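Local coordinates for protein beta-2-microglobulin (Ctenopharyngodon idella, PDB 6LBE) that probably serves as the light chain of MHC class I molecules, pairing with the heavy chain and supporting peptide presentation in a bony fish, at residues P6-Y11 / Y79-R84; N22-Y27 / V69-Q74. All coordinates share one frame; numbering follows the deposited sequence.

Contact 1 (P6-Y11 / Y79-R84); sequences PKVQVY and YTCRVR
V8 and V10 of strand 7-11 face C81 and V83 of strand 79-84 across the interface between the two sheets: the two strand axes come within 8.0 Å and run nearly antiparallel, at 159°. The strands belong to different sheets, and what joins them is purely apolar. V8 and V83 meet branch to branch, CG2 of V8 lying 3.6 Å from CG2 of V83, while their side chains pass alongside one another, pointing opposite ways. In both valines this methyl stands beside the backbone N, with CG1 anti to it (chi1 167° in V8, 169° in V83). The other branch of V83, CG1, reaches CG of the P6 ring at 3.9 Å, so V83 sits between proline and valine. Further along, CG2 of V10 rests on CB of C81 at 3.7 Å. The sulfur of C81 is directed elsewhere, into the disulfide with C26, and CG1 of V8 touches it loosely at 4.5 Å. Y93 of strand 91-94 packs against both V8 and V10, and I38 and L40 of strand 36-42 also touch C81. This is face-to-face packing of two sheets around the intersheet disulfide, the hallmark of the immunoglobulin C1-set beta-sandwich.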
# COMPACT_ATOMS: atom_id res chain seq x y z
N PRO B 6 7.31 6.82 12.03
CA PRO B 6 6.91 5.57 11.36
C PRO B 6 6.23 4.61 12.31
O PRO B 6 6.72 4.33 13.42
CB PRO B 6 8.24 5.01 10.84
CG PRO B 6 9.27 5.58 11.77
CD PRO B 6 8.77 6.97 12.10
N LYS B 7 5.07 4.10 11.88
CA LYS B 7 4.48 2.89 12.44
C LYS B 7 5.15 1.68 11.79
O LYS B 7 5.34 1.66 10.57
CB LYS B 7 2.98 2.89 12.17
CG LYS B 7 2.23 1.65 12.57
CD LYS B 7 0.76 2.00 12.72
CE LYS B 7 -0.17 0.91 12.26
NZ LYS B 7 -1.47 1.56 11.91
N VAL B 8 5.55 0.70 12.59
CA VAL B 8 6.35 -0.41 12.07
C VAL B 8 5.76 -1.74 12.53
O VAL B 8 5.44 -1.92 13.71
CB VAL B 8 7.83 -0.28 12.51
CG1 VAL B 8 8.58 -1.55 12.25
CG2 VAL B 8 8.48 0.84 11.74
N GLN B 9 5.59 -2.67 11.58
CA GLN B 9 4.99 -3.97 11.85
C GLN B 9 5.87 -5.06 11.25
O GLN B 9 6.08 -5.08 10.04
CB GLN B 9 3.58 -4.05 11.29
CG GLN B 9 2.58 -3.28 12.12
CD GLN B 9 1.23 -3.14 11.44
OE1 GLN B 9 1.01 -2.19 10.68
NE2 GLN B 9 0.32 -4.05 11.73
N VAL B 10 6.37 -5.95 12.11
CA VAL B 10 7.21 -7.08 11.71
C VAL B 10 6.39 -8.35 11.85
O VAL B 10 5.84 -8.63 12.93
CB VAL B 10 8.48 -7.17 12.57
CG1 VAL B 10 9.56 -7.97 11.85
CG2 VAL B 10 8.98 -5.79 12.98
N TYR B 11 6.32 -9.13 10.78
CA TYR B 11 5.58 -10.38 10.79
C TYR B 11 6.17 -11.31 9.74
O TYR B 11 6.99 -10.91 8.91
CB TYR B 11 4.09 -10.16 10.52
CG TYR B 11 3.78 -9.30 9.30
CD1 TYR B 11 3.80 -7.91 9.38
CD2 TYR B 11 3.46 -9.88 8.08
CE1 TYR B 11 3.50 -7.12 8.28
CE2 TYR B 11 3.17 -9.10 6.96
CZ TYR B 11 3.19 -7.72 7.07
OH TYR B 11 2.89 -6.92 5.99
N TYR B 79 15.13 -12.03 15.28
CA TYR B 79 14.90 -11.36 14.01
C TYR B 79 14.36 -9.97 14.26
O TYR B 79 13.55 -9.75 15.18
CB TYR B 79 13.95 -12.16 13.12
CG TYR B 79 14.64 -13.39 12.60
CD1 TYR B 79 15.58 -13.31 11.57
CD2 TYR B 79 14.42 -14.63 13.18
CE1 TYR B 79 16.23 -14.43 11.11
CE2 TYR B 79 15.07 -15.75 12.74
CZ TYR B 79 15.98 -15.65 11.69
OH TYR B 79 16.62 -16.77 11.24
N THR B 80 14.80 -9.03 13.44
CA THR B 80 14.70 -7.63 13.78
C THR B 80 14.48 -6.83 12.51
O THR B 80 15.05 -7.13 11.46
CB THR B 80 15.97 -7.19 14.54
OG1 THR B 80 15.86 -7.59 15.92
CG2 THR B 80 16.21 -5.71 14.47
N CYS B 81 13.61 -5.85 12.61
CA CYS B 81 13.49 -4.81 11.61
C CYS B 81 14.00 -3.53 12.25
O CYS B 81 13.56 -3.17 13.35
CB CYS B 81 12.04 -4.65 11.16
SG CYS B 81 11.88 -3.43 9.87
N ARG B 82 14.95 -2.87 11.59
CA ARG B 82 15.52 -1.61 12.04
C ARG B 82 15.13 -0.50 11.08
O ARG B 82 15.38 -0.62 9.87
CB ARG B 82 17.04 -1.68 12.13
CG ARG B 82 17.58 -2.43 13.34
CD ARG B 82 19.09 -2.34 13.37
NE ARG B 82 19.69 -3.23 14.35
CZ ARG B 82 21.00 -3.33 14.54
NH1 ARG B 82 21.81 -2.59 13.80
NH2 ARG B 82 21.50 -4.15 15.45
N VAL B 83 14.57 0.58 11.62
CA VAL B 83 14.02 1.68 10.83
C VAL B 83 14.70 2.98 11.23
O VAL B 83 14.83 3.29 12.42
CB VAL B 83 12.50 1.78 11.01
CG1 VAL B 83 11.97 3.08 10.41
CG2 VAL B 83 11.81 0.60 10.36
N ARG B 84 15.14 3.74 10.23
CA ARG B 84 15.75 5.04 10.43
C ARG B 84 14.97 6.05 9.61
O ARG B 84 14.96 5.99 8.38
CB ARG B 84 17.23 5.02 10.04
CG ARG B 84 18.05 6.14 10.67
CD ARG B 84 17.87 7.45 9.91
NE ARG B 84 18.41 7.33 8.56
CZ ARG B 84 17.94 7.98 7.51
NH1 ARG B 84 16.93 8.84 7.64
NH2 ARG B 84 18.49 7.79 6.32

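Contact 2 (N22-Y27 / V69-Q74); sequences NVLICY and VDFLPQ
N22, V23 and L24 pair with F71, D70 and V69 in antiparallel register; N22, L24, F71 and V69 lie on one face of the sheet, V23 and D70 on the other. Two hydrogen-bonded pairs, N22 with F71 and L24 with V69, enclose the non-hydrogen-bonded pair of V23 and D70. The bond from F71 N to N22 O is 3.0 Å long and nearly straight at the hydrogen (173°).

F71 is the side chain to follow. Its CB leaves on the N22 and L24 face, and chi1 of 83° sets CG between the backbone N and the carbonyl carbon, turning the ring back over strand 22-27. CG lies 3.9 Å from CB of L24, which makes a CH-pi contact over one face of the ring, 3.8 Å from the ring centroid. CD1 then comes to 3.3 Å from the backbone N of L24, and CE1 to 3.4 Å from CB of N22. On the far side of the ring, CD2 and CE2 lead toward Y79, which meets F71 edge-to-face, as does W95. CZ, at the tip, is 4.1 Å from CD of P73, which lies over the ring centre on the face opposite L24. The phenyl is thus clasped between leucine and proline. Beside it, ND2 of N22 binds O of N14. On the other face of the sheet, CG2 of V23 meets OD1 of D70 at 3.8 Å. Paired inner strands of one sheet filling the interior with an aromatic ring are characteristic of the immunoglobulin beta-sandwich.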
# COMPACT_ATOMS: atom_id res chain seq x y z
N ASN B 22 10.18 -19.65 5.48
CA ASN B 22 9.13 -18.66 5.63
C ASN B 22 9.66 -17.34 5.06
O ASN B 22 10.80 -17.27 4.57
CB ASN B 22 8.85 -18.48 7.13
CG ASN B 22 7.50 -17.88 7.41
OD1 ASN B 22 7.01 -17.06 6.65
ND2 ASN B 22 6.90 -18.27 8.53
N VAL B 23 8.86 -16.29 5.14
CA VAL B 23 9.26 -14.98 4.64
C VAL B 23 9.08 -13.94 5.74
O VAL B 23 7.96 -13.75 6.25
CB VAL B 23 8.47 -14.56 3.39
CG1 VAL B 23 8.89 -13.13 2.97
CG2 VAL B 23 8.69 -15.55 2.26
N LEU B 24 10.17 -13.27 6.11
CA LEU B 24 10.14 -12.17 7.08
C LEU B 24 9.75 -10.87 6.37
O LEU B 24 10.31 -10.54 5.33
CB LEU B 24 11.51 -12.03 7.74
CG LEU B 24 11.61 -11.01 8.87
CD1 LEU B 24 10.59 -11.37 10.00
CD2 LEU B 24 13.03 -10.90 9.39
N ILE B 25 8.80 -10.13 6.94
CA ILE B 25 8.23 -8.95 6.29
C ILE B 25 8.18 -7.78 7.27
O ILE B 25 7.74 -7.94 8.41
CB ILE B 25 6.82 -9.24 5.73
CG1 ILE B 25 6.87 -10.34 4.66
CG2 ILE B 25 6.19 -7.96 5.20
CD1 ILE B 25 5.53 -10.98 4.42
N CYS B 26 8.63 -6.60 6.81
CA CYS B 26 8.56 -5.34 7.54
C CYS B 26 7.70 -4.36 6.74
O CYS B 26 8.06 -3.98 5.63
CB CYS B 26 9.95 -4.75 7.77
SG CYS B 26 9.96 -3.57 9.15
N TYR B 27 6.56 -3.96 7.31
CA TYR B 27 5.66 -3.01 6.68
C TYR B 27 5.71 -1.71 7.48
O TYR B 27 5.47 -1.73 8.69
CB TYR B 27 4.24 -3.57 6.60
CG TYR B 27 3.20 -2.65 6.00
CD1 TYR B 27 3.18 -2.38 4.63
CD2 TYR B 27 2.21 -2.06 6.80
CE1 TYR B 27 2.22 -1.53 4.06
CE2 TYR B 27 1.23 -1.22 6.23
CZ TYR B 27 1.24 -0.96 4.87
OH TYR B 27 0.29 -0.12 4.31
N VAL B 69 12.30 -10.77 3.11
CA VAL B 69 13.46 -11.61 2.86
C VAL B 69 13.10 -13.02 3.29
O VAL B 69 12.30 -13.22 4.20
CB VAL B 69 14.69 -11.06 3.63
CG1 VAL B 69 14.50 -11.23 5.11
CG2 VAL B 69 15.94 -11.74 3.19
N ASP B 70 13.66 -14.01 2.59
CA ASP B 70 13.49 -15.37 3.07
C ASP B 70 14.18 -15.55 4.42
O ASP B 70 15.22 -14.94 4.70
CB ASP B 70 14.03 -16.37 2.05
CG ASP B 70 13.19 -16.44 0.76
OD1 ASP B 70 12.11 -15.81 0.69
OD2 ASP B 70 13.62 -17.14 -0.19
N PHE B 71 13.59 -16.37 5.27
CA PHE B 71 14.26 -16.73 6.51
C PHE B 71 13.74 -18.09 6.96
O PHE B 71 12.75 -18.62 6.43
CB PHE B 71 14.12 -15.62 7.58
CG PHE B 71 12.83 -15.63 8.37
CD1 PHE B 71 11.59 -15.77 7.74
CD2 PHE B 71 12.85 -15.44 9.74
CE1 PHE B 71 10.38 -15.76 8.48
CE2 PHE B 71 11.66 -15.42 10.49
CZ PHE B 71 10.42 -15.58 9.84
N LEU B 72 14.43 -18.67 7.93
CA LEU B 72 14.06 -19.97 8.48
C LEU B 72 14.21 -19.92 9.99
O LEU B 72 15.29 -20.22 10.53
CB LEU B 72 14.92 -21.09 7.89
CG LEU B 72 14.51 -22.56 7.99
CD1 LEU B 72 15.17 -23.27 6.84
CD2 LEU B 72 14.98 -23.14 9.32
N PRO B 73 13.19 -19.69 10.73
CA PRO B 73 13.26 -19.18 12.11
C PRO B 73 13.56 -20.40 12.97
O PRO B 73 12.87 -21.42 12.91
CB PRO B 73 11.88 -18.60 12.43
CG PRO B 73 10.96 -19.35 11.52
CD PRO B 73 11.74 -19.49 10.23
N GLN B 74 14.60 -20.28 13.80
CA GLN B 74 14.92 -21.30 14.78
C GLN B 74 14.93 -20.68 16.17
O GLN B 74 15.18 -19.48 16.32
CB GLN B 74 16.28 -21.96 14.50
CG GLN B 74 16.32 -22.71 13.17
CD GLN B 74 15.52 -24.03 13.17
OE1 GLN B 74 14.75 -24.33 14.09
NE2 GLN B 74 15.70 -24.81 12.12

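Overall arrangement
Contact 1 spans the two sheets of the sandwich, near the centre of the chain, whereas contact 2 joins neighbours within one sheet toward its end, their centres about 12 Å apart. Their chemistry differs accordingly: side chains alone carry contact 1, while contact 2 combines backbone hydrogen bonds with packing round an aromatic ring. Contact 2 is the more buried of the two, though D70 is exposed. Strands 7-12 and 22-29 lie side by side in the same sheet, and the C26–C81 disulfide ties one segment of each contact together. Y79 against F71 gives a second junction. K7 and R84 form salt bridges to the other protein chain, Y11 OH hydrogen-bonds its backbone, and V23 and Y27 pack on it.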